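Long-range contact in nicastrin (Dictyostelium purpureum, PDB 4R12), which probably serves as an essential subunit of the gamma-secretase complex, the intramembrane protease that cleaves proteins such as Notch receptors and the amyloid precursor: residues S341-T355 / N393-Y405. Sequence-based numbering, arbitrary orientation.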
loop_
_atom_site.group_PDB
_atom_site.type_symbol
_atom_site.label_atom_id
_atom_site.label_comp_id
_atom_site.label_asym_id
_atom_site.label_seq_id
_atom_site.Cartn_x
_atom_site.Cartn_y
_atom_site.Cartn_z
ATOM N N SER A 341 9.361 -3.983 21.755
ATOM C CA SER A 341 10.581 -3.961 20.949
ATOM C C SER A 341 10.340 -3.642 19.493
ATOM O O SER A 341 9.479 -4.255 18.852
ATOM C CB SER A 341 11.300 -5.313 21.024
ATOM O OG SER A 341 11.539 -5.696 22.361
ATOM N N LEU A 342 11.116 -2.695 18.967
ATOM C CA LEU A 342 11.264 -2.548 17.525
ATOM C C LEU A 342 12.660 -3.004 17.174
ATOM O O LEU A 342 13.571 -2.897 17.990
ATOM C CB LEU A 342 11.030 -1.101 17.066
ATOM C CG LEU A 342 9.589 -0.598 17.169
ATOM C CD1 LEU A 342 9.508 0.908 16.801
ATOM C CD2 LEU A 342 8.626 -1.421 16.285
ATOM N N TYR A 343 12.827 -3.499 15.956
ATOM C CA TYR A 343 14.068 -4.149 15.557
ATOM C C TYR A 343 14.775 -3.348 14.481
ATOM O O TYR A 343 14.148 -2.804 13.582
ATOM C CB TYR A 343 13.780 -5.575 15.082
ATOM C CG TYR A 343 13.397 -6.469 16.233
ATOM C CD1 TYR A 343 12.074 -6.568 16.657
ATOM C CD2 TYR A 343 14.367 -7.181 16.932
ATOM C CE1 TYR A 343 11.726 -7.375 17.741
ATOM C CE2 TYR A 343 14.035 -7.981 18.007
ATOM C CZ TYR A 343 12.716 -8.078 18.404
ATOM O OH TYR A 343 12.399 -8.886 19.472
ATOM N N LEU A 344 16.086 -3.242 14.612
ATOM C CA LEU A 344 16.882 -2.442 13.697
ATOM C C LEU A 344 17.654 -3.347 12.751
ATOM O O LEU A 344 18.552 -4.070 13.179
ATOM C CB LEU A 344 17.844 -1.532 14.478
ATOM C CG LEU A 344 17.140 -0.526 15.394
ATOM C CD1 LEU A 344 18.166 0.355 16.095
ATOM C CD2 LEU A 344 16.122 0.333 14.625
ATOM N N HIS A 345 17.286 -3.329 11.472
ATOM C CA HIS A 345 17.985 -4.123 10.469
ATOM C C HIS A 345 18.866 -3.188 9.668
ATOM O O HIS A 345 18.365 -2.314 8.970
ATOM C CB HIS A 345 16.986 -4.855 9.554
ATOM C CG HIS A 345 15.957 -5.639 10.309
ATOM N ND1 HIS A 345 15.917 -7.014 10.299
ATOM C CD2 HIS A 345 14.952 -5.236 11.123
ATOM C CE1 HIS A 345 14.921 -7.430 11.064
ATOM N NE2 HIS A 345 14.320 -6.373 11.577
ATOM N N THR A 346 20.177 -3.379 9.758
ATOM C CA THR A 346 21.103 -2.386 9.234
ATOM C C THR A 346 21.886 -2.896 8.033
ATOM O O THR A 346 22.092 -4.101 7.876
ATOM C CB THR A 346 22.103 -1.918 10.333
ATOM O OG1 THR A 346 22.828 -3.044 10.841
ATOM C CG2 THR A 346 21.359 -1.260 11.482
ATOM N N ALA A 347 22.310 -1.968 7.181
ATOM C CA ALA A 347 23.173 -2.299 6.056
ATOM C C ALA A 347 23.976 -1.066 5.675
ATOM O O ALA A 347 23.744 0.022 6.202
ATOM C CB ALA A 347 22.347 -2.807 4.874
ATOM N N GLY A 348 24.934 -1.228 4.773
ATOM C CA GLY A 348 25.825 -0.134 4.444
ATOM C C GLY A 348 26.928 0.015 5.480
ATOM O O GLY A 348 27.283 -0.951 6.158
ATOM N N THR A 349 27.477 1.221 5.593
ATOM C CA THR A 349 28.626 1.467 6.459
ATOM C C THR A 349 28.319 2.446 7.588
ATOM O O THR A 349 27.432 3.304 7.460
ATOM C CB THR A 349 29.818 2.025 5.656
ATOM O OG1 THR A 349 29.370 3.124 4.850
ATOM C CG2 THR A 349 30.399 0.960 4.756
ATOM N N LYS A 350 29.067 2.311 8.682
ATOM C CA LYS A 350 28.984 3.224 9.827
ATOM C C LYS A 350 27.551 3.350 10.354
ATOM O O LYS A 350 27.034 4.455 10.557
ATOM C CB LYS A 350 29.536 4.606 9.451
ATOM C CG LYS A 350 30.947 4.574 8.868
ATOM C CD LYS A 350 31.660 5.909 9.045
ATOM C CE LYS A 350 33.079 5.869 8.493
ATOM N NZ LYS A 350 33.097 5.699 7.010
ATOM N N THR A 351 26.913 2.214 10.591
ATOM C CA THR A 351 25.524 2.237 11.042
ATOM C C THR A 351 25.367 2.367 12.565
ATOM O O THR A 351 24.353 2.884 13.044
ATOM C CB THR A 351 24.774 0.980 10.556
ATOM O OG1 THR A 351 25.532 -0.195 10.857
ATOM C CG2 THR A 351 24.546 1.055 9.051
ATOM N N SER A 352 26.359 1.915 13.327
ATOM C CA SER A 352 26.234 1.949 14.784
ATOM C C SER A 352 26.164 3.383 15.286
ATOM O O SER A 352 25.542 3.633 16.308
ATOM C CB SER A 352 27.384 1.194 15.465
ATOM O OG SER A 352 28.643 1.724 15.100
ATOM N N SER A 353 26.778 4.318 14.556
ATOM C CA SER A 353 26.682 5.744 14.890
ATOM C C SER A 353 25.237 6.205 14.923
ATOM O O SER A 353 24.828 6.964 15.808
ATOM C CB SER A 353 27.445 6.600 13.880
ATOM O OG SER A 353 28.833 6.510 14.108
ATOM N N VAL A 354 24.485 5.743 13.930
ATOM C CA VAL A 354 23.080 6.078 13.769
ATOM C C VAL A 354 22.192 5.314 14.747
ATOM O O VAL A 354 21.374 5.918 15.427
ATOM C CB VAL A 354 22.628 5.811 12.323
ATOM C CG1 VAL A 354 21.147 6.134 12.131
ATOM C CG2 VAL A 354 23.501 6.619 11.360
ATOM N N THR A 355 22.360 3.997 14.855
ATOM C CA THR A 355 21.516 3.240 15.786
ATOM C C THR A 355 21.781 3.612 17.254
ATOM O O THR A 355 20.870 3.521 18.090
ATOM C CB THR A 355 21.688 1.712 15.625
ATOM O OG1 THR A 355 23.043 1.342 15.876
ATOM C CG2 THR A 355 21.274 1.251 14.211
ATOM N N ASN A 393 26.765 0.960 -1.244
ATOM C CA ASN A 393 26.970 0.378 0.076
ATOM C C ASN A 393 27.719 1.349 0.979
ATOM O O ASN A 393 28.155 0.979 2.063
ATOM C CB ASN A 393 27.747 -0.940 -0.027
ATOM C CG ASN A 393 28.876 -0.870 -1.040
ATOM O OD1 ASN A 393 29.959 -0.359 -0.750
ATOM N ND2 ASN A 393 28.624 -1.378 -2.246
ATOM N N LYS A 394 27.835 2.594 0.523
ATOM C CA LYS A 394 28.700 3.602 1.134
ATOM C C LYS A 394 28.078 4.354 2.312
ATOM O O LYS A 394 28.759 5.132 2.987
ATOM C CB LYS A 394 29.124 4.625 0.078
ATOM C CG LYS A 394 30.409 4.307 -0.660
ATOM C CD LYS A 394 30.363 2.961 -1.354
ATOM C CE LYS A 394 31.673 2.688 -2.082
ATOM N NZ LYS A 394 31.755 1.289 -2.580
ATOM N N ILE A 395 26.789 4.136 2.555
ATOM C CA ILE A 395 26.071 4.936 3.540
ATOM C C ILE A 395 25.272 4.077 4.515
ATOM O O ILE A 395 24.873 2.966 4.180
ATOM C CB ILE A 395 25.116 5.929 2.853
ATOM C CG1 ILE A 395 24.105 5.179 1.989
ATOM C CG2 ILE A 395 25.899 6.920 1.996
ATOM C CD1 ILE A 395 22.966 6.043 1.539
ATOM N N PRO A 396 25.041 4.591 5.733
ATOM C CA PRO A 396 24.284 3.806 6.710
ATOM C C PRO A 396 22.801 3.691 6.340
ATOM O O PRO A 396 22.143 4.686 6.019
ATOM C CB PRO A 396 24.478 4.590 8.011
ATOM C CG PRO A 396 24.767 5.986 7.567
ATOM C CD PRO A 396 25.547 5.852 6.305
ATOM N N VAL A 397 22.302 2.463 6.383
ATOM C CA VAL A 397 20.909 2.171 6.112
ATOM C C VAL A 397 20.320 1.467 7.324
ATOM O O VAL A 397 20.878 0.484 7.808
ATOM C CB VAL A 397 20.750 1.292 4.865
ATOM C CG1 VAL A 397 19.293 0.872 4.692
ATOM C CG2 VAL A 397 21.263 2.018 3.617
ATOM N N VAL A 398 19.220 2.005 7.836
ATOM C CA VAL A 398 18.546 1.426 8.983
ATOM C C VAL A 398 17.094 1.182 8.631
ATOM O O VAL A 398 16.341 2.127 8.376
ATOM C CB VAL A 398 18.618 2.330 10.221
ATOM C CG1 VAL A 398 17.905 1.661 11.392
ATOM C CG2 VAL A 398 20.085 2.655 10.581
ATOM N N VAL A 399 16.720 -0.088 8.591
ATOM C CA VAL A 399 15.335 -0.467 8.392
ATOM C C VAL A 399 14.743 -0.797 9.761
ATOM O O VAL A 399 15.220 -1.684 10.459
ATOM C CB VAL A 399 15.206 -1.664 7.430
ATOM C CG1 VAL A 399 13.750 -2.011 7.186
ATOM C CG2 VAL A 399 15.912 -1.352 6.106
ATOM N N ILE A 400 13.714 -0.057 10.150
ATOM C CA ILE A 400 13.069 -0.261 11.439
ATOM C C ILE A 400 11.796 -1.099 11.278
ATOM O O ILE A 400 10.905 -0.715 10.533
ATOM C CB ILE A 400 12.711 1.095 12.100
ATOM C CG1 ILE A 400 13.949 1.999 12.188
ATOM C CG2 ILE A 400 12.074 0.872 13.461
ATOM C CD1 ILE A 400 13.689 3.357 12.895
ATOM N N THR A 401 11.719 -2.234 11.975
ATOM C CA THR A 401 10.560 -3.122 11.890
ATOM C C THR A 401 10.131 -3.589 13.269
ATOM O O THR A 401 10.799 -3.304 14.268
ATOM C CB THR A 401 10.852 -4.405 11.035
ATOM O OG1 THR A 401 11.523 -5.379 11.848
ATOM C CG2 THR A 401 11.710 -4.092 9.813
ATOM N N ASP A 402 9.035 -4.340 13.316
ATOM C CA ASP A 402 8.541 -4.894 14.573
ATOM C C ASP A 402 8.843 -6.387 14.711
ATOM O O ASP A 402 8.192 -7.090 15.496
ATOM C CB ASP A 402 7.036 -4.654 14.728
ATOM C CG ASP A 402 6.229 -5.183 13.566
ATOM O OD1 ASP A 402 6.760 -6.009 12.778
ATOM O OD2 ASP A 402 5.060 -4.748 13.437
ATOM N N HIS A 403 9.832 -6.869 13.964
ATOM C CA HIS A 403 10.184 -8.283 14.027
ATOM C C HIS A 403 11.683 -8.509 13.856
ATOM O O HIS A 403 12.362 -7.788 13.113
ATOM C CB HIS A 403 9.429 -9.066 12.945
ATOM C CG HIS A 403 9.681 -8.548 11.559
ATOM N ND1 HIS A 403 10.581 -9.136 10.690
ATOM C CD2 HIS A 403 9.190 -7.467 10.911
ATOM C CE1 HIS A 403 10.613 -8.449 9.563
ATOM N NE2 HIS A 403 9.780 -7.429 9.670
ATOM N N ASP A 404 12.190 -9.537 14.525
ATOM C CA ASP A 404 13.568 -9.969 14.319
ATOM C C ASP A 404 13.632 -10.758 13.012
ATOM O O ASP A 404 14.212 -10.297 12.018
ATOM C CB ASP A 404 14.057 -10.805 15.505
ATOM C CG ASP A 404 15.400 -11.494 15.231
ATOM O OD1 ASP A 404 16.170 -10.995 14.378
ATOM O OD2 ASP A 404 15.679 -12.527 15.868
ATOM N N TYR A 405 13.027 -11.940 13.003
ATOM C CA TYR A 405 12.937 -12.727 11.771
ATOM C C TYR A 405 11.476 -12.768 11.274
ATOM O O TYR A 405 11.025 -11.835 10.602
ATOM C CB TYR A 405 13.512 -14.139 12.004
ATOM C CG TYR A 405 13.515 -15.053 10.789
ATOM C CD1 TYR A 405 13.309 -14.557 9.509
ATOM C CD2 TYR A 405 13.715 -16.428 10.932
ATOM C CE1 TYR A 405 13.297 -15.395 8.399
ATOM C CE2 TYR A 405 13.707 -17.278 9.826
ATOM C CZ TYR A 405 13.494 -16.751 8.563
ATOM O OH TYR A 405 13.478 -17.576 7.465
#
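Tyr343 and Thr401 open an antiparallel ladder between strands 339-347 and 397-401 in the nicastrin large lobe, a domain related to zinc exopeptidases of the M28 type. Strand 397-401 also pairs in parallel with strand 319-325, and strand 339-347 with 370-374, so this ladder marks a reversal of direction within a mixed sheet. Three hydrogen-bonded pairs, Tyr343 with Thr401, His345 with Val399 and Ala347 with Val397, carry two backbone bonds each; that from Tyr343 N to Thr401 O is nearly straight (2.6 Å, 177°).

On the face that carries Leu344, Val398 and Ile400, Leu344 CD2 reaches Ile400 CG1 at 3.7 Å and Val398 CG1 at 3.9 Å, while helix 352-362 lays Val354 CG1 against Val398 CG2. Val354 turns its other branch, CG2, across the ring of Pro396.

The face of Tyr343 and His345 receives the chain as it leaves strand 397-401. With CG anti to its carbonyl carbon (chi1 -71°), Tyr343 presents one ring face to Asp404, whose backbone N sits over the ring centre, 3.6 Å above its plane, and whose CB makes a CH-pi contact. The Asp404 carboxylate is held separately by Thr375 and Thr376. An alanine in place of Tyr343 would remove the ring under Asp404 N and CB and would probably open a gap there, although the bonds of His403 and the Asp404 carboxylate would remain.

Thr401 OG1 accepts from His403 N in an ST turn, bringing the carbonyl of His403 round to the edge of the His345 ring. There His345 NE2 donates to His403 O in the ring plane at 2.9 Å, with Thr401 OG1 a second hydrogen-bond partner at 3.0 Å.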